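Membrane-associated lipoprotein (Ureaplasma parvum, PDB 3K63) is of unknown function but is a membrane-associated lipoprotein, probably tethered to the cell membrane by its lipid, represented here by its Lipoprotein_17 domain. Local coordinates at residues 11-16 with 98-103; 34-39 with 110-115; 55-60 with 84-89; 61-66 with 77-82. All coordinates share one frame; numbering follows the deposited sequence.

Contact 1 of 4, residues 11-16 with 98-103; sequences IRLKDT and LEVSGF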
# COMPACT_ATOMS: atom_id res chain seq x y z
N ILE A 11 -10.12 1.24 8.34
CA ILE A 11 -8.84 1.68 7.81
C ILE A 11 -8.92 1.70 6.29
O ILE A 11 -9.21 0.68 5.67
CB ILE A 11 -7.71 0.74 8.26
CG1 ILE A 11 -7.65 0.70 9.80
CG2 ILE A 11 -6.39 1.22 7.68
CD1 ILE A 11 -6.51 -0.11 10.38
N ARG A 12 -8.67 2.86 5.71
CA ARG A 12 -8.72 3.03 4.26
C ARG A 12 -7.72 4.09 3.84
O ARG A 12 -7.62 5.15 4.46
CB ARG A 12 -10.14 3.41 3.83
CG ARG A 12 -10.89 2.27 3.14
CD ARG A 12 -12.35 2.19 3.59
NE ARG A 12 -12.53 1.32 4.75
CZ ARG A 12 -12.41 -0.01 4.72
NH1 ARG A 12 -12.08 -0.62 3.59
NH2 ARG A 12 -12.61 -0.72 5.83
N LEU A 13 -6.96 3.78 2.79
CA LEU A 13 -5.94 4.69 2.30
C LEU A 13 -6.55 6.02 1.89
O LEU A 13 -7.71 6.10 1.50
CB LEU A 13 -5.21 4.06 1.12
CG LEU A 13 -3.86 4.65 0.71
CD1 LEU A 13 -2.87 4.55 1.87
CD2 LEU A 13 -3.33 3.90 -0.50
N LYS A 14 -5.76 7.08 2.00
CA LYS A 14 -6.20 8.42 1.65
C LYS A 14 -7.22 8.98 2.64
O LYS A 14 -7.60 10.16 2.57
CB LYS A 14 -6.76 8.42 0.22
CG LYS A 14 -5.68 8.73 -0.84
CD LYS A 14 -6.15 8.56 -2.28
CE LYS A 14 -6.03 7.12 -2.75
NZ LYS A 14 -6.43 6.96 -4.18
N ASP A 15 -7.66 8.15 3.58
CA ASP A 15 -8.61 8.57 4.60
C ASP A 15 -7.89 8.52 5.95
O ASP A 15 -7.42 9.54 6.46
CB ASP A 15 -9.83 7.64 4.62
CG ASP A 15 -10.83 7.98 5.72
OD1 ASP A 15 -10.83 9.15 6.18
OD2 ASP A 15 -11.62 7.10 6.11
N THR A 16 -7.80 7.31 6.50
CA THR A 16 -7.13 7.07 7.77
C THR A 16 -5.65 7.38 7.70
O THR A 16 -5.08 7.90 8.66
CB THR A 16 -7.27 5.62 8.21
OG1 THR A 16 -8.62 5.20 8.02
CG2 THR A 16 -6.88 5.49 9.68
N LEU A 98 -5.00 -5.34 2.67
CA LEU A 98 -5.97 -4.38 2.15
C LEU A 98 -5.67 -4.09 0.69
O LEU A 98 -4.56 -3.68 0.35
CB LEU A 98 -5.89 -3.08 2.96
CG LEU A 98 -6.57 -1.82 2.42
CD1 LEU A 98 -8.06 -1.92 2.58
CD2 LEU A 98 -6.07 -0.62 3.18
N GLU A 99 -6.65 -4.27 -0.18
CA GLU A 99 -6.43 -4.02 -1.60
C GLU A 99 -6.79 -2.60 -2.02
O GLU A 99 -7.94 -2.20 -1.88
CB GLU A 99 -7.25 -5.02 -2.42
CG GLU A 99 -6.98 -4.96 -3.91
CD GLU A 99 -7.48 -6.20 -4.62
OE1 GLU A 99 -7.08 -7.31 -4.20
OE2 GLU A 99 -8.26 -6.06 -5.58
N VAL A 100 -5.82 -1.84 -2.53
CA VAL A 100 -6.12 -0.47 -2.94
C VAL A 100 -5.76 -0.20 -4.39
O VAL A 100 -4.78 -0.72 -4.92
CB VAL A 100 -5.41 0.56 -2.06
CG1 VAL A 100 -5.49 0.12 -0.62
CG2 VAL A 100 -3.98 0.72 -2.50
N SER A 101 -6.57 0.64 -5.02
CA SER A 101 -6.37 1.01 -6.41
C SER A 101 -6.10 2.50 -6.52
O SER A 101 -5.99 3.19 -5.50
CB SER A 101 -7.61 0.65 -7.21
OG SER A 101 -8.74 1.26 -6.61
N GLY A 102 -5.98 3.00 -7.75
CA GLY A 102 -5.74 4.41 -7.93
C GLY A 102 -4.29 4.73 -8.25
O GLY A 102 -3.88 5.90 -8.27
N PHE A 103 -3.49 3.68 -8.46
CA PHE A 103 -2.09 3.88 -8.79
C PHE A 103 -2.01 3.99 -10.31
O PHE A 103 -2.96 3.64 -11.02
CB PHE A 103 -1.27 2.69 -8.31
CG PHE A 103 -1.22 2.56 -6.82
CD1 PHE A 103 -0.39 3.38 -6.06
CD2 PHE A 103 -2.02 1.63 -6.17
CE1 PHE A 103 -0.38 3.29 -4.67
CE2 PHE A 103 -2.01 1.53 -4.77
CZ PHE A 103 -1.19 2.36 -4.02
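Leu13 faces Val100 with 7.4 Å between their CA atoms, and the touching parts, CA 11 to 14 against CA 98 to 103, run 10° apart, so the two backbones travel the same way at a spacing too wide for strand pairing. Side chains therefore close the gap. In Leu13 a chi1 of -163° swings CG away from the backbone N and brings CD2 to Val100 CG2 at 3.8 Å; the two side chains cross at about a right angle. The same Leu13 CD2 comes obliquely to the Phe103 ring, 4.4 Å from CZ, while Val100 O lies at the edge of that ring, in its plane. Nearer the start of both segments, Leu98 CD1 touches Ile11 O at 4.2 Å and sits obliquely beside the Arg12 guanidinium, whose NH2 is engaged by Asn9 O. At the far end Lys14 NZ approaches Ser101 O to 4.0 Å, a proximity rather than a bond. The loop keeps its form through its own bonds: Arg12 O accepts from both Asp15 N and Thr16 N, and Arg12 N donates to Thr16 OG1 over 3.3 Å with a fairly straight angle of 159°. Asp15 adds a salt bridge to Lys51. Behind the contact, Leu13 and Phe103 both reach Phe19, and Ile11 packs on Leu85, Leu56 and Ile58. This is an apolar seam typical of a loop laid over one face of an antiparallel sheet, here joining the loop before strand 17-21 to the last part of strand 93-100 and the residues after it.

Contact 2 of 4, residues 34-39 with 110-115; sequences PSQIYK and VDENGT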
# COMPACT_ATOMS: atom_id res chain seq x y z
N PRO A 34 2.21 0.16 -9.99
CA PRO A 34 2.36 -0.74 -8.85
C PRO A 34 3.74 -1.37 -8.82
O PRO A 34 4.34 -1.49 -7.75
CB PRO A 34 1.25 -1.76 -9.07
CG PRO A 34 0.14 -0.87 -9.58
CD PRO A 34 0.85 0.07 -10.56
N SER A 35 4.27 -1.74 -9.99
CA SER A 35 5.59 -2.37 -10.07
C SER A 35 6.70 -1.49 -9.52
O SER A 35 7.63 -2.00 -8.89
CB SER A 35 5.89 -2.81 -11.51
OG SER A 35 5.92 -1.72 -12.40
N GLN A 36 6.63 -0.18 -9.75
CA GLN A 36 7.64 0.74 -9.23
C GLN A 36 7.64 0.71 -7.69
O GLN A 36 8.69 0.66 -7.06
CB GLN A 36 7.36 2.18 -9.69
CG GLN A 36 7.49 2.42 -11.19
CD GLN A 36 7.05 3.81 -11.58
OE1 GLN A 36 5.85 4.08 -11.72
NE2 GLN A 36 8.01 4.71 -11.72
N ILE A 37 6.45 0.74 -7.10
CA ILE A 37 6.33 0.73 -5.64
C ILE A 37 6.84 -0.59 -5.05
O ILE A 37 7.57 -0.60 -4.06
CB ILE A 37 4.85 0.97 -5.22
CG1 ILE A 37 4.46 2.42 -5.56
CG2 ILE A 37 4.67 0.69 -3.73
CD1 ILE A 37 2.96 2.73 -5.46
N TYR A 38 6.47 -1.69 -5.68
CA TYR A 38 6.88 -3.02 -5.26
C TYR A 38 8.41 -3.21 -5.26
O TYR A 38 8.96 -3.92 -4.42
CB TYR A 38 6.24 -4.04 -6.20
CG TYR A 38 6.65 -5.48 -5.96
CD1 TYR A 38 5.96 -6.28 -5.07
CD2 TYR A 38 7.72 -6.03 -6.65
CE1 TYR A 38 6.32 -7.61 -4.87
CE2 TYR A 38 8.09 -7.35 -6.47
CZ TYR A 38 7.39 -8.14 -5.57
OH TYR A 38 7.76 -9.46 -5.37
N LYS A 39 9.08 -2.57 -6.22
CA LYS A 39 10.53 -2.70 -6.35
C LYS A 39 11.34 -1.65 -5.61
O LYS A 39 12.58 -1.68 -5.61
CB LYS A 39 10.90 -2.67 -7.85
CG LYS A 39 10.42 -3.90 -8.59
CD LYS A 39 10.76 -3.89 -10.06
CE LYS A 39 10.52 -5.30 -10.63
NZ LYS A 39 10.85 -5.48 -12.08
N VAL A 110 2.83 -3.13 -19.07
CA VAL A 110 4.27 -2.98 -19.23
C VAL A 110 4.80 -2.15 -18.06
O VAL A 110 4.12 -1.23 -17.62
CB VAL A 110 4.60 -2.30 -20.59
CG1 VAL A 110 3.72 -1.07 -20.77
CG2 VAL A 110 6.07 -1.92 -20.66
N ASP A 111 5.99 -2.46 -17.54
CA ASP A 111 6.54 -1.71 -16.41
C ASP A 111 7.43 -0.53 -16.79
O ASP A 111 7.71 -0.30 -17.97
CB ASP A 111 7.30 -2.64 -15.45
CG ASP A 111 8.60 -3.18 -16.05
OD1 ASP A 111 8.97 -2.74 -17.17
OD2 ASP A 111 9.25 -4.03 -15.40
N GLU A 112 7.88 0.20 -15.77
CA GLU A 112 8.71 1.39 -15.93
C GLU A 112 10.00 1.18 -16.73
O GLU A 112 10.66 2.14 -17.12
CB GLU A 112 9.08 1.97 -14.55
CG GLU A 112 10.04 1.09 -13.77
CD GLU A 112 9.32 0.02 -12.96
OE1 GLU A 112 8.22 -0.40 -13.36
OE2 GLU A 112 9.87 -0.40 -11.92
N ASN A 113 10.38 -0.08 -16.94
CA ASN A 113 11.59 -0.38 -17.69
C ASN A 113 11.25 -1.05 -19.01
O ASN A 113 12.05 -1.78 -19.58
CB ASN A 113 12.52 -1.25 -16.82
CG ASN A 113 13.29 -0.42 -15.80
OD1 ASN A 113 13.49 -0.84 -14.65
ND2 ASN A 113 13.73 0.76 -16.22
N GLY A 114 10.03 -0.79 -19.49
CA GLY A 114 9.59 -1.35 -20.76
C GLY A 114 9.24 -2.83 -20.86
O GLY A 114 8.84 -3.28 -21.92
N THR A 115 9.41 -3.58 -19.78
CA THR A 115 9.09 -5.01 -19.83
C THR A 115 7.61 -5.29 -20.12
O THR A 115 6.74 -4.62 -19.59
CB THR A 115 9.47 -5.70 -18.51
OG1 THR A 115 10.86 -5.53 -18.28
CG2 THR A 115 9.14 -7.19 -18.56
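Ser35 on helix 34-40 donates the hydrogen bond between the two segments: its OG lies 2.8 Å from Glu112 OE1 and meets the syn lone pair of that oxygen. The geometry follows from two bends, for Glu112 CG sits between its backbone N and carbonyl carbon (chi1 70°) and the chain folds again at chi2 (-87°), returning the carboxylate to the helix. Ser35 OG also bonds to Asn74 ND2 of helix 70-76, so the hydroxyl ties three parts of the chain together.

The charged pair is long: Lys39, extended beyond CG, brings NZ to 4.0 Å from Asp111 OD2, a long salt bridge.

Van der Waals contact comes from Gln36 against Glu112. The two slide past each other in opposite directions, with Gln36 CG 3.5 Å from Glu112 CD and the amide and carboxylate planes 44° apart; Gln36 OE1 itself accepts from Leu33 N. Asp111 CB rests 3.5 Å from Ser35 OG.

The Asp111 carboxylate and the backbone shape the loop. Asn113 N bonds to Asp111 OD1 at 3.0 Å, which makes an Asx turn, and Thr115 N adds a second bond to OD1 at 2.8 Å from the opposite face of the carboxylate. The backbone bond from Gly114 N to Asp111 O closes a type I beta turn. The Asx turn and beta turn thus share Asp111, and the loop is docked on helix 34-40 through Ser35, Gln36 and Lys39.

Contact 3 of 4, residues 55-60 with 84-89; sequences ELDIKI and MLTDKK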
# COMPACT_ATOMS: atom_id res chain seq x y z
N GLU A 55 -5.26 5.47 19.34
CA GLU A 55 -5.65 4.07 19.49
C GLU A 55 -4.94 3.02 18.64
O GLU A 55 -4.80 1.88 19.06
CB GLU A 55 -7.15 3.92 19.20
CG GLU A 55 -8.06 4.94 19.84
CD GLU A 55 -8.24 6.18 18.97
OE1 GLU A 55 -7.25 6.89 18.68
OE2 GLU A 55 -9.39 6.45 18.57
N LEU A 56 -4.48 3.41 17.45
CA LEU A 56 -3.89 2.46 16.52
C LEU A 56 -2.56 2.83 15.86
O LEU A 56 -2.22 4.01 15.71
CB LEU A 56 -4.93 2.21 15.43
CG LEU A 56 -4.60 1.72 14.03
CD1 LEU A 56 -4.70 0.23 14.05
CD2 LEU A 56 -5.57 2.32 13.02
N ASP A 57 -1.78 1.80 15.51
CA ASP A 57 -0.54 2.05 14.78
C ASP A 57 -0.67 1.26 13.49
O ASP A 57 -0.97 0.06 13.50
CB ASP A 57 0.71 1.57 15.48
CG ASP A 57 1.96 1.89 14.67
OD1 ASP A 57 2.08 3.06 14.26
OD2 ASP A 57 2.81 0.99 14.42
N ILE A 58 -0.45 1.95 12.37
CA ILE A 58 -0.55 1.33 11.06
C ILE A 58 0.79 1.30 10.35
O ILE A 58 1.41 2.35 10.14
CB ILE A 58 -1.47 2.12 10.14
CG1 ILE A 58 -2.90 2.16 10.67
CG2 ILE A 58 -1.41 1.50 8.76
CD1 ILE A 58 -3.83 3.05 9.81
N LYS A 59 1.23 0.10 9.98
CA LYS A 59 2.48 -0.08 9.24
C LYS A 59 2.21 -0.88 7.99
O LYS A 59 1.40 -1.81 8.01
CB LYS A 59 3.49 -0.87 10.06
CG LYS A 59 4.20 -0.13 11.19
CD LYS A 59 4.99 1.07 10.70
CE LYS A 59 5.86 1.65 11.83
NZ LYS A 59 5.09 2.02 13.06
N ILE A 60 2.85 -0.53 6.89
CA ILE A 60 2.69 -1.31 5.68
C ILE A 60 3.98 -2.13 5.71
O ILE A 60 5.07 -1.59 5.58
CB ILE A 60 2.67 -0.44 4.44
CG1 ILE A 60 1.36 0.35 4.40
CG2 ILE A 60 2.86 -1.30 3.19
CD1 ILE A 60 1.32 1.47 3.32
N MSE A 84 0.29 -4.11 9.30
CA MSE A 84 0.50 -4.57 10.66
C MSE A 84 -0.22 -3.51 11.48
O MSE A 84 0.12 -2.33 11.41
CB MSE A 84 1.97 -4.60 11.03
CG MSE A 84 2.20 -5.11 12.43
SE MSE A 84 4.05 -5.35 12.89
CE MSE A 84 4.55 -3.47 12.81
N LEU A 85 -1.23 -3.93 12.23
CA LEU A 85 -2.01 -3.01 13.06
C LEU A 85 -1.79 -3.28 14.54
O LEU A 85 -2.08 -4.38 15.02
CB LEU A 85 -3.49 -3.14 12.71
CG LEU A 85 -3.83 -3.06 11.22
CD1 LEU A 85 -5.28 -3.41 10.98
CD2 LEU A 85 -3.52 -1.67 10.71
N THR A 86 -1.26 -2.29 15.25
CA THR A 86 -1.03 -2.47 16.68
C THR A 86 -2.10 -1.77 17.51
O THR A 86 -2.38 -0.59 17.34
CB THR A 86 0.33 -1.94 17.12
OG1 THR A 86 1.36 -2.61 16.39
CG2 THR A 86 0.54 -2.18 18.59
N ASP A 87 -2.72 -2.53 18.41
CA ASP A 87 -3.76 -2.02 19.28
C ASP A 87 -2.98 -1.38 20.42
O ASP A 87 -2.37 -2.08 21.23
CB ASP A 87 -4.59 -3.20 19.80
CG ASP A 87 -5.76 -2.75 20.66
OD1 ASP A 87 -5.65 -1.67 21.29
OD2 ASP A 87 -6.78 -3.49 20.72
N LYS A 88 -2.99 -0.06 20.48
CA LYS A 88 -2.25 0.65 21.50
C LYS A 88 -2.72 0.50 22.94
O LYS A 88 -2.01 0.88 23.87
CB LYS A 88 -2.14 2.13 21.12
CG LYS A 88 -1.20 2.36 19.96
CD LYS A 88 -1.01 3.84 19.65
CE LYS A 88 0.10 4.04 18.63
NZ LYS A 88 0.19 5.47 18.20
N LYS A 89 -3.91 -0.06 23.15
CA LYS A 89 -4.39 -0.25 24.52
C LYS A 89 -3.70 -1.48 25.10
O LYS A 89 -2.87 -1.37 26.01
CB LYS A 89 -5.92 -0.43 24.53
CG LYS A 89 -6.50 -0.72 25.91
CD LYS A 89 -8.03 -0.82 25.91
CE LYS A 89 -8.58 -0.97 27.34
NZ LYS A 89 -10.07 -1.05 27.44
O HOH W 1 1.74 -1.67 13.80
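Torsions of Met84 and Lys59 set the pair side by side: in Met84, a selenomethionine, chi1 of -179° extends the chain away from the backbone N before it turns at chi3, while Lys59 CG lies beside its own N (chi1 -76°). Met84 CE thereby reaches Lys59 CG at 3.7 Å. The lysine then bends twice more and carries NZ back to Asp57 OD2 at 2.8 Å, a salt bridge on the syn lone pair.

Under these groups the strands pair antiparallel, 165° between directions and axes 4.7 Å apart. Asp57 with Thr86 and Lys59 with Met84 are hydrogen-bonded pairs, each closed by two bonds; Thr86 N to Asp57 O measures 2.9 Å. A further bond, Lys88 N to Glu55 O at 3.0 Å, carries the ladder beyond the strand ends. One water joins the polar face, within hydrogen-bonding distance of Asp57 OD2, Met84 O and Thr86 OG1. Lys88 stretches its chain over the Leu56 carbonyl, and its NZ hydrogen-bonds Gln53 O.

Leu56, Ile58 and Leu85 make the other face largely apolar, with Asp87 at its end. Leu56 CD1 meets Leu85 CB at 3.8 Å; the Ile58 and Leu85 side chains lie side by side, pointing the same way, CG1 of Ile58 3.9 Å from CD2 of Leu85.

Phe4 of helix 4-7 touches Leu56 and Leu85 there, Phe17 of strand 17-21 packs on Ile58, and strand 93-100 continues the sheet beyond strand 79-87 through a backbone bond between Leu85 and Tyr94.

Contact 4 of 4, residues 61-66 with 77-82; sequences INFLYP and GTLKLS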
# COMPACT_ATOMS: atom_id res chain seq x y z
N ILE A 61 3.88 -3.44 5.90
CA ILE A 61 5.10 -4.23 5.96
C ILE A 61 5.50 -4.82 4.59
O ILE A 61 6.68 -5.13 4.37
CB ILE A 61 4.99 -5.33 7.06
CG1 ILE A 61 3.95 -6.38 6.69
CG2 ILE A 61 4.60 -4.69 8.38
CD1 ILE A 61 3.80 -7.51 7.77
N ASN A 62 4.52 -4.95 3.68
CA ASN A 62 4.77 -5.48 2.33
C ASN A 62 3.77 -4.98 1.30
O ASN A 62 2.61 -4.76 1.62
CB ASN A 62 4.71 -7.00 2.28
CG ASN A 62 5.82 -7.65 3.06
OD1 ASN A 62 5.62 -8.12 4.18
ND2 ASN A 62 7.03 -7.66 2.49
N PHE A 63 4.24 -4.80 0.08
CA PHE A 63 3.37 -4.41 -1.02
C PHE A 63 3.37 -5.68 -1.89
O PHE A 63 4.43 -6.23 -2.21
CB PHE A 63 3.97 -3.24 -1.79
CG PHE A 63 3.74 -1.90 -1.15
CD1 PHE A 63 2.50 -1.29 -1.19
CD2 PHE A 63 4.79 -1.23 -0.52
CE1 PHE A 63 2.30 -0.04 -0.60
CE2 PHE A 63 4.59 0.01 0.06
CZ PHE A 63 3.35 0.60 0.02
N LEU A 64 2.19 -6.15 -2.27
CA LEU A 64 2.10 -7.34 -3.09
C LEU A 64 1.17 -7.11 -4.27
O LEU A 64 0.25 -6.31 -4.18
CB LEU A 64 1.57 -8.49 -2.26
CG LEU A 64 2.38 -8.93 -1.05
CD1 LEU A 64 1.56 -9.88 -0.18
CD2 LEU A 64 3.67 -9.58 -1.51
N TYR A 65 1.43 -7.81 -5.37
CA TYR A 65 0.58 -7.70 -6.55
C TYR A 65 -0.65 -8.51 -6.18
O TYR A 65 -0.55 -9.60 -5.61
CB TYR A 65 1.26 -8.32 -7.76
CG TYR A 65 2.52 -7.58 -8.18
CD1 TYR A 65 2.52 -6.19 -8.34
CD2 TYR A 65 3.71 -8.27 -8.43
CE1 TYR A 65 3.67 -5.50 -8.76
CE2 TYR A 65 4.86 -7.58 -8.84
CZ TYR A 65 4.83 -6.20 -9.01
OH TYR A 65 5.93 -5.53 -9.48
N PRO A 66 -1.84 -7.99 -6.50
CA PRO A 66 -3.05 -8.74 -6.15
C PRO A 66 -3.04 -10.18 -6.64
O PRO A 66 -3.41 -11.10 -5.90
CB PRO A 66 -4.16 -7.92 -6.78
CG PRO A 66 -3.60 -6.50 -6.66
CD PRO A 66 -2.19 -6.72 -7.15
N GLY A 77 -3.72 -0.78 -11.95
CA GLY A 77 -3.18 0.24 -11.07
C GLY A 77 -3.56 -0.09 -9.64
O GLY A 77 -3.94 0.78 -8.84
N THR A 78 -3.41 -1.37 -9.31
CA THR A 78 -3.75 -1.91 -8.00
C THR A 78 -2.60 -2.57 -7.23
O THR A 78 -1.64 -3.05 -7.82
CB THR A 78 -4.86 -2.93 -8.16
OG1 THR A 78 -5.96 -2.32 -8.86
CG2 THR A 78 -5.32 -3.45 -6.82
N LEU A 79 -2.71 -2.57 -5.91
CA LEU A 79 -1.70 -3.18 -5.04
C LEU A 79 -2.41 -3.78 -3.84
O LEU A 79 -3.52 -3.36 -3.48
CB LEU A 79 -0.69 -2.15 -4.55
CG LEU A 79 0.48 -1.72 -5.44
CD1 LEU A 79 1.09 -0.45 -4.84
CD2 LEU A 79 1.53 -2.82 -5.53
N LYS A 80 -1.78 -4.77 -3.24
CA LYS A 80 -2.32 -5.43 -2.06
C LYS A 80 -1.37 -4.99 -0.96
O LYS A 80 -0.18 -5.32 -0.97
CB LYS A 80 -2.26 -6.94 -2.28
CG LYS A 80 -2.95 -7.77 -1.20
CD LYS A 80 -3.04 -9.28 -1.51
CE LYS A 80 -4.08 -9.55 -2.61
NZ LYS A 80 -4.26 -11.01 -2.90
N LEU A 81 -1.88 -4.20 -0.02
CA LEU A 81 -1.08 -3.71 1.09
C LEU A 81 -1.14 -4.64 2.29
O LEU A 81 -2.19 -4.86 2.89
CB LEU A 81 -1.56 -2.33 1.52
CG LEU A 81 -0.92 -1.11 0.86
CD1 LEU A 81 -1.24 -1.10 -0.62
CD2 LEU A 81 -1.43 0.17 1.54
N SER A 82 0.01 -5.20 2.66
CA SER A 82 0.05 -6.09 3.80
C SER A 82 0.31 -5.17 4.99
O SER A 82 1.36 -4.54 5.07
CB SER A 82 1.18 -7.09 3.62
OG SER A 82 1.20 -8.06 4.65
O HOH W 2 3.19 -9.96 4.83
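Lys80 and Leu64 form a hydrogen-bonded pair of an antiparallel ladder, in which the axes of 61-64 and 79-82 approach to 4.8 Å, their directions 165° apart, and a classic beta bulge interrupts the ladder where Ile61 and Asn62 both face Ser82. The bulge is seen in the bonds: Ile61 N reaches Ser82 O at 2.9 Å, while Asn62 N makes a weak bond to the same oxygen.

From its root outward, Lys80 follows the other strand. CB lies 3.2 Å from Leu64 O, the carbonyl that also accepts Lys80 N. A chi1 of -173°, with CG anti to N, leads the chain past Leu64 toward Pro66; it then turns at chi3, bringing CE to 3.8 Å from Pro66 CA. NZ ends 3.1 Å from Pro66 O, in the carbonyl plane and on a lone pair, so the ammonium ties down the chain just past the strand. Pro66 also packs, its ring CG 3.5 Å from Thr78 CG2 where the two side chains meet at a slant.

On the opposite face Phe63 and Leu81 stand side by side, pointing the same way, with ring atom CE1 3.7 Å from Leu81 CG; Leu79 CD1 approaches the same ring obliquely. Phe19 and Tyr41 add their rings around Phe63, Tyr41 edge-to-face, and Ile37 of helix 34-40 also packs there. At the bulge Asn62 ND2 hydrogen-bonds Tyr41 OH, and a water donates a hydrogen bond to Asn62 OD1 and lies 2.8 Å from Ser82 OG.

In the fold
Contacts 3 and 4 are two ends of one ladder, strands 56-64 and 79-87; contact 4 lies near the chain's centre. Contact 1, also fairly central, reaches the same sheet through strand 93-100, whose Leu98 and Val100 make backbone hydrogen bonds with Leu81 and Leu79, but its loop joins mainly through apolar side chains, with Arg12 and Lys14 at the rim. Ile11 extends that core to Leu56, Ile58 and Leu85. Contacts 2 and 3 are both peripheral, on opposite sides of the chain's centre, their own centres about 30 Å apart; contact 2 is the more polar in side chains, contact 3 a backbone ladder. Pro34 and Ile37 link contact 2 to Phe103 of contact 1.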